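Local structure of bile acid 7a-dehydratase, BaiE (Clostridium hiranonis DSM 13275, 4L8P) at residues N37-I42 against I109-E114; K96-M101 against D125-T130. The protein probably catalyses the 7-alpha dehydration of bile acid intermediates, a lyase reaction of bacterial bile acid conversion. One frame throughout, in Å; residues are numbered along the deposited sequence. Where two conformers were deposited one is given.

Interaction 1: N37-I42 against I109-E114; sequences NDIEAI and ITIDSE
Asp38 OD1, on the helix residue that touches Ile111 of the strand, is held by several groups: it forms a salt bridge with Lys151 and accepts a hydrogen bond from Trp156 NE1 and a weak one from Gln34. The other oxygen, Asp38 OD2, accepts a 2.8 Å hydrogen bond from a water that also donates to Glu114 O at 2.7 Å, linking the helix to the turn after the strand. Beside the carboxylate the contact is made of isoleucines. With CG1 beside its backbone N (chi1 -48°), Ile111 brings CD1 against both Asp38 CB, at 3.6 Å, and Ile42 CD1, at 3.7 Å, while Ile111 CG1 lies 3.8 Å from Ile39 CG1. On Ile109, CD1 meets Ile42 CG2 at 3.9 Å, and CG2 reaches both Ile39 CG1 and Ile42 CD1. Side chains about one turn apart on the helix thus pack against alternate residues on one face of the strand. Segments 37-42 and 109-111 run at 134° to each other, their axes 8.7 Å apart. Helix 22-55 here covers the end of strand 98-111, with Ala117 of strand 116-129 touching Ile42 and Ile111, and Trp156 of strand 155-172 flanking Ile42.

Interaction 2: K96-M101 against D125-T130; sequences KEEISM and DNLIFT
Glu98 extends fully, its CG opposite the backbone N (chi1 -179°), and Phe129 turns its ring beside its own backbone N (chi1 -70°), which lays the two side chains next to each other, pointing the same way. Glu98 CG sits over one face of the Phe129 ring, 4.1 Å from the centroid and displaced toward the rim, a CH-pi contact. Farther out, the carboxylate plane is inclined 41° to the ring and Glu98 OE1 comes to 3.3 Å from Phe129 CZ. Glu98 OE2 instead meets the methyls of Leu127, with Leu127 CD1 at 3.5 Å, so the acid is flanked by apolar groups of two residues from the partner strand. Leu127 CD2 also touches Ser100 CB, whose hydroxyl hydrogen-bonds to Asp54. The other face of the sheet carries Ile99 beside Ile128, CB to CB 4.2 Å. Met101, a selenomethionine, pairs with Asn126 there, and Phe167 of the second subunit packs on Met101, Ile99 and Ile128. Just past the strand end, the side chains of Ile99 and Thr130 cross at about a right angle, CD1 of the first 3.7 Å from CG2 of the second. Reciprocal backbone bonds join Ile99 with Ile128 and Met101 with Asn126, and Thr130 N to Glu97 O (2.8 Å) extends the pairing beyond strand 98-101. A water donating to Lys96 O and Thr130 OG1 bridges the two segments. The arrangement is regular antiparallel pairing at the open end of the hairpin formed by strands 98-111 and 116-129, part of the antiparallel sheet of this SnoaL-like, cystatin-like fold.

Strand 98-111 connects the two contacts: interaction 2 uses its beginning, interaction 1 its end. Their centres are 31 Å apart, on opposite sides of the chain's centre, and their nearest atoms are separated by about 17 Å, so they do not touch. Interaction 1 fastens the long helix 22-55 to the sheet near the hairpin turn, whereas interaction 2 pairs two strands within the sheet at the hairpin's other end. The bound metals lie near interaction 2, the sodium ion about 5 Å from the Asn126 side chain and the nickel ion about 8 Å from that of Met101. Both also lie at the second subunit: from segment 37-42 Glu40 forms a salt bridge with its Lys43, and interaction 2 packs on it through its Ile99 face.

Interaction 1: N37-I42 against I109-E114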
loop_
_atom_site.group_PDB
_atom_site.type_symbol
_atom_site.label_atom_id
_atom_site.label_comp_id
_atom_site.label_asym_id
_atom_site.label_seq_id
_atom_site.Cartn_x
_atom_site.Cartn_y
_atom_site.Cartn_z
ATOM N N ASN A 37 16.389 7.039 -5.975
ATOM C CA ASN A 37 15.814 6.938 -7.314
ATOM C C ASN A 37 15.561 5.491 -7.744
ATOM O O ASN A 37 14.496 5.182 -8.329
ATOM C CB ASN A 37 16.714 7.602 -8.368
ATOM C CG ASN A 37 16.553 9.112 -8.401
ATOM O OD1 ASN A 37 15.552 9.648 -7.931
ATOM N ND2 ASN A 37 17.522 9.794 -8.985
ATOM N N ASP A 38 16.532 4.611 -7.483
ATOM C CA ASP A 38 16.373 3.176 -7.795
ATOM C C ASP A 38 15.211 2.543 -7.010
ATOM O O ASP A 38 14.398 1.802 -7.575
ATOM C CB ASP A 38 17.677 2.421 -7.544
ATOM C CG ASP A 38 18.733 2.693 -8.596
ATOM O OD1 ASP A 38 18.405 3.006 -9.758
ATOM O OD2 ASP A 38 19.911 2.563 -8.234
ATOM N N ILE A 39 15.098 2.892 -5.732
ATOM C CA ILE A 39 14.027 2.363 -4.900
ATOM C C ILE A 39 12.685 2.787 -5.488
ATOM O O ILE A 39 11.756 1.957 -5.625
ATOM C CB ILE A 39 14.176 2.799 -3.441
ATOM C CG1 ILE A 39 15.339 2.051 -2.792
ATOM C CG2 ILE A 39 12.861 2.596 -2.654
ATOM C CD1 ILE A 39 15.698 2.597 -1.418
ATOM N N GLU A 40 12.558 4.072 -5.807
ATOM C CA GLU A 40 11.300 4.554 -6.385
ATOM C C GLU A 40 10.992 3.903 -7.738
ATOM O O GLU A 40 9.844 3.568 -7.995
ATOM C CB GLU A 40 11.300 6.088 -6.493
ATOM C CG GLU A 40 10.027 6.680 -7.066
ATOM C CD GLU A 40 8.763 6.407 -6.239
ATOM O OE1 GLU A 40 8.833 6.036 -5.045
ATOM O OE2 GLU A 40 7.656 6.593 -6.801
ATOM N N ALA A 41 11.997 3.734 -8.601
ATOM C CA ALA A 41 11.833 3.091 -9.910
ATOM C C ALA A 41 11.338 1.648 -9.761
ATOM O O ALA A 41 10.428 1.219 -10.470
ATOM C CB ALA A 41 13.144 3.098 -10.644
ATOM N N ILE A 42 11.881 0.959 -8.772
ATOM C CA ILE A 42 11.471 -0.430 -8.468
ATOM C C ILE A 42 10.023 -0.495 -7.959
ATOM O O ILE A 42 9.231 -1.356 -8.370
ATOM C CB ILE A 42 12.476 -1.150 -7.536
ATOM C CG1 ILE A 42 13.778 -1.407 -8.308
ATOM C CG2 ILE A 42 11.894 -2.432 -6.980
ATOM C CD1 ILE A 42 14.968 -1.726 -7.419
ATOM N N ILE A 109 12.478 -2.536 -0.133
ATOM C CA ILE A 109 13.400 -2.566 -1.261
ATOM C C ILE A 109 14.849 -2.308 -0.776
ATOM O O ILE A 109 15.142 -1.235 -0.170
ATOM C CB ILE A 109 13.036 -1.538 -2.354
ATOM C CG1 ILE A 109 11.528 -1.593 -2.765
ATOM C CG2 ILE A 109 13.973 -1.695 -3.555
ATOM C CD1 ILE A 109 11.059 -2.949 -3.204
ATOM N N THR A 110 15.739 -3.253 -1.084
ATOM C CA THR A 110 17.153 -3.146 -0.842
ATOM C C THR A 110 17.887 -3.107 -2.171
ATOM O O THR A 110 17.802 -4.057 -2.982
ATOM C CB THR A 110 17.642 -4.341 -0.001
ATOM O OG1 THR A 110 16.827 -4.465 1.189
ATOM C CG2 THR A 110 19.076 -4.135 0.412
ATOM N N ILE A 111 18.609 -2.016 -2.413
ATOM C CA ILE A 111 19.501 -1.950 -3.571
ATOM C C ILE A 111 20.809 -2.685 -3.205
ATOM O O ILE A 111 21.505 -2.292 -2.283
ATOM C CB ILE A 111 19.764 -0.508 -4.003
ATOM C CG1 ILE A 111 18.456 0.304 -4.116
ATOM C CG2 ILE A 111 20.556 -0.472 -5.319
ATOM C CD1 ILE A 111 17.390 -0.216 -5.080
ATOM N N ASP A 112 21.107 -3.756 -3.932
ATOM C CA ASP A 112 22.194 -4.677 -3.592
ATOM C C ASP A 112 23.496 -4.334 -4.290
ATOM O O ASP A 112 24.555 -4.671 -3.787
ATOM C CB ASP A 112 21.808 -6.119 -3.966
ATOM C CG ASP A 112 20.636 -6.619 -3.194
ATOM O OD1 ASP A 112 20.526 -6.311 -1.975
ATOM O OD2 ASP A 112 19.788 -7.297 -3.813
ATOM N N SER A 113 23.411 -3.664 -5.425
ATOM C CA SER A 113 24.598 -3.237 -6.178
ATOM C C SER A 113 24.166 -2.106 -7.110
ATOM O O SER A 113 23.056 -1.582 -6.979
ATOM C CB SER A 113 25.257 -4.429 -6.915
ATOM O OG SER A 113 24.581 -4.788 -8.102
ATOM N N GLU A 114 25.020 -1.742 -8.059
ATOM C CA GLU A 114 24.662 -0.729 -9.050
ATOM C C GLU A 114 23.560 -1.181 -9.996
ATOM O O GLU A 114 22.917 -0.353 -10.625
ATOM C CB GLU A 114 25.903 -0.259 -9.823
ATOM C CG GLU A 114 26.411 -1.142 -10.964
ATOM C CD GLU A 114 27.243 -2.373 -10.521
ATOM O OE1 GLU A 114 27.203 -2.787 -9.338
ATOM O OE2 GLU A 114 27.972 -2.911 -11.374
HETATM O O HOH W 1 22.037 2.152 -9.937
#

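Interaction 2: K96-M101 against D125-T130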
loop_
_atom_site.group_PDB
_atom_site.type_symbol
_atom_site.label_atom_id
_atom_site.label_comp_id
_atom_site.label_asym_id
_atom_site.label_seq_id
_atom_site.Cartn_x
_atom_site.Cartn_y
_atom_site.Cartn_z
ATOM N N LYS A 96 -10.203 -14.367 -19.529
ATOM C CA LYS A 96 -11.187 -13.277 -19.392
ATOM C C LYS A 96 -12.226 -13.567 -18.308
ATOM O O LYS A 96 -12.701 -12.636 -17.659
ATOM C CB LYS A 96 -11.899 -13.002 -20.723
ATOM C CG LYS A 96 -10.987 -12.410 -21.796
ATOM C CD LYS A 96 -10.762 -10.913 -21.618
ATOM C CE LYS A 96 -11.694 -10.098 -22.507
ATOM N NZ LYS A 96 -11.520 -8.632 -22.313
ATOM N N GLU A 97 -12.547 -14.851 -18.082
ATOM C CA GLU A 97 -13.543 -15.246 -17.080
ATOM C C GLU A 97 -13.042 -15.124 -15.658
ATOM O O GLU A 97 -13.827 -15.362 -14.738
ATOM C CB GLU A 97 -13.990 -16.722 -17.193
ATOM C CG GLU A 97 -14.237 -17.316 -18.546
ATOM C CD GLU A 97 -12.942 -17.808 -19.140
ATOM O OE1 GLU A 97 -12.450 -18.926 -18.815
ATOM O OE2 GLU A 97 -12.430 -17.017 -19.919
ATOM N N GLU A 98 -11.746 -14.825 -15.460
ATOM C CA GLU A 98 -11.185 -14.667 -14.127
ATOM C C GLU A 98 -10.866 -13.199 -13.828
ATOM O O GLU A 98 -9.963 -12.631 -14.426
ATOM C CB GLU A 98 -9.922 -15.520 -13.973
ATOM C CG GLU A 98 -9.274 -15.431 -12.592
ATOM C CD GLU A 98 -8.013 -16.255 -12.434
ATOM O OE1 GLU A 98 -7.742 -17.179 -13.239
ATOM O OE2 GLU A 98 -7.290 -15.977 -11.454
ATOM N N ILE A 99 -11.614 -12.596 -12.901
ATOM C CA ILE A 99 -11.269 -11.282 -12.353
ATOM C C ILE A 99 -10.197 -11.540 -11.301
ATOM O O ILE A 99 -10.404 -12.368 -10.400
ATOM C CB ILE A 99 -12.474 -10.603 -11.649
ATOM C CG1 ILE A 99 -13.642 -10.382 -12.633
ATOM C CG2 ILE A 99 -12.068 -9.320 -10.950
ATOM C CD1 ILE A 99 -14.960 -10.022 -11.955
ATOM N N SER A 100 -9.082 -10.812 -11.382
ATOM C CA SER A 100 -8.016 -10.912 -10.373
ATOM C C SER A 100 -7.680 -9.543 -9.800
ATOM O O SER A 100 -7.780 -8.512 -10.480
ATOM C CB SER A 100 -6.747 -11.554 -10.945
ATOM O OG SER A 100 -6.184 -10.759 -11.975
HETATM N N MSE A 101 -7.291 -9.548 -8.533
HETATM C CA MSE A 101 -6.766 -8.362 -7.858
HETATM C C MSE A 101 -5.587 -8.799 -7.023
HETATM O O MSE A 101 -5.765 -9.462 -6.001
HETATM C CB MSE A 101 -7.872 -7.671 -7.040
HETATM C CG MSE A 101 -8.794 -6.813 -7.926
HETATM SE SE MSE A 101 -10.437 -6.247 -7.002
HETATM C CE MSE A 101 -9.469 -5.104 -5.715
ATOM N N ASP A 125 -4.285 -11.344 -2.557
ATOM C CA ASP A 125 -4.870 -11.679 -3.838
ATOM C C ASP A 125 -6.325 -12.096 -3.661
ATOM O O ASP A 125 -6.674 -12.759 -2.687
ATOM C CB ASP A 125 -4.093 -12.768 -4.565
ATOM C CG ASP A 125 -3.938 -14.016 -3.757
ATOM O OD1 ASP A 125 -3.305 -13.945 -2.695
ATOM O OD2 ASP A 125 -4.413 -15.086 -4.197
ATOM N N ASN A 126 -7.171 -11.631 -4.572
ATOM C CA ASN A 126 -8.566 -12.036 -4.649
ATOM C C ASN A 126 -8.833 -12.408 -6.115
ATOM O O ASN A 126 -8.439 -11.682 -7.038
ATOM C CB ASN A 126 -9.511 -10.895 -4.291
ATOM C CG ASN A 126 -9.385 -10.393 -2.852
ATOM O OD1 ASN A 126 -8.743 -10.992 -1.964
ATOM N ND2 ASN A 126 -10.003 -9.267 -2.613
ATOM N N LEU A 127 -9.431 -13.576 -6.316
ATOM C CA LEU A 127 -9.755 -14.086 -7.647
ATOM C C LEU A 127 -11.233 -14.438 -7.659
ATOM O O LEU A 127 -11.743 -15.024 -6.695
ATOM C CB LEU A 127 -8.919 -15.315 -8.004
ATOM C CG LEU A 127 -7.409 -15.291 -7.746
ATOM C CD1 LEU A 127 -6.874 -16.677 -8.095
ATOM C CD2 LEU A 127 -6.689 -14.187 -8.516
ATOM N N ILE A 128 -11.914 -14.064 -8.748
ATOM C CA ILE A 128 -13.334 -14.386 -8.963
ATOM C C ILE A 128 -13.522 -14.936 -10.387
ATOM O O ILE A 128 -13.140 -14.300 -11.364
ATOM C CB ILE A 128 -14.231 -13.136 -8.781
ATOM C CG1 ILE A 128 -14.109 -12.593 -7.340
ATOM C CG2 ILE A 128 -15.688 -13.440 -9.159
ATOM C CD1 ILE A 128 -14.676 -11.206 -7.131
ATOM N N PHE A 129 -14.099 -16.125 -10.482
ATOM C CA PHE A 129 -14.446 -16.718 -11.773
ATOM C C PHE A 129 -15.921 -16.416 -12.061
ATOM O O PHE A 129 -16.803 -16.771 -11.268
ATOM C CB PHE A 129 -14.155 -18.221 -11.753
ATOM C CG PHE A 129 -12.689 -18.545 -11.716
ATOM C CD1 PHE A 129 -12.011 -18.645 -10.500
ATOM C CD2 PHE A 129 -11.974 -18.716 -12.907
ATOM C CE1 PHE A 129 -10.652 -18.922 -10.467
ATOM C CE2 PHE A 129 -10.620 -18.999 -12.879
ATOM C CZ PHE A 129 -9.961 -19.107 -11.663
ATOM N N THR A 130 -16.194 -15.795 -13.212
ATOM C CA THR A 130 -17.551 -15.315 -13.519
ATOM C C THR A 130 -18.313 -16.227 -14.443
ATOM O O THR A 130 -19.540 -16.128 -14.518
ATOM C CB THR A 130 -17.517 -13.918 -14.177
ATOM O OG1 THR A 130 -16.732 -13.966 -15.364
ATOM C CG2 THR A 130 -16.904 -12.901 -13.225
HETATM O O HOH W 2 -14.864 -12.087 -16.194
#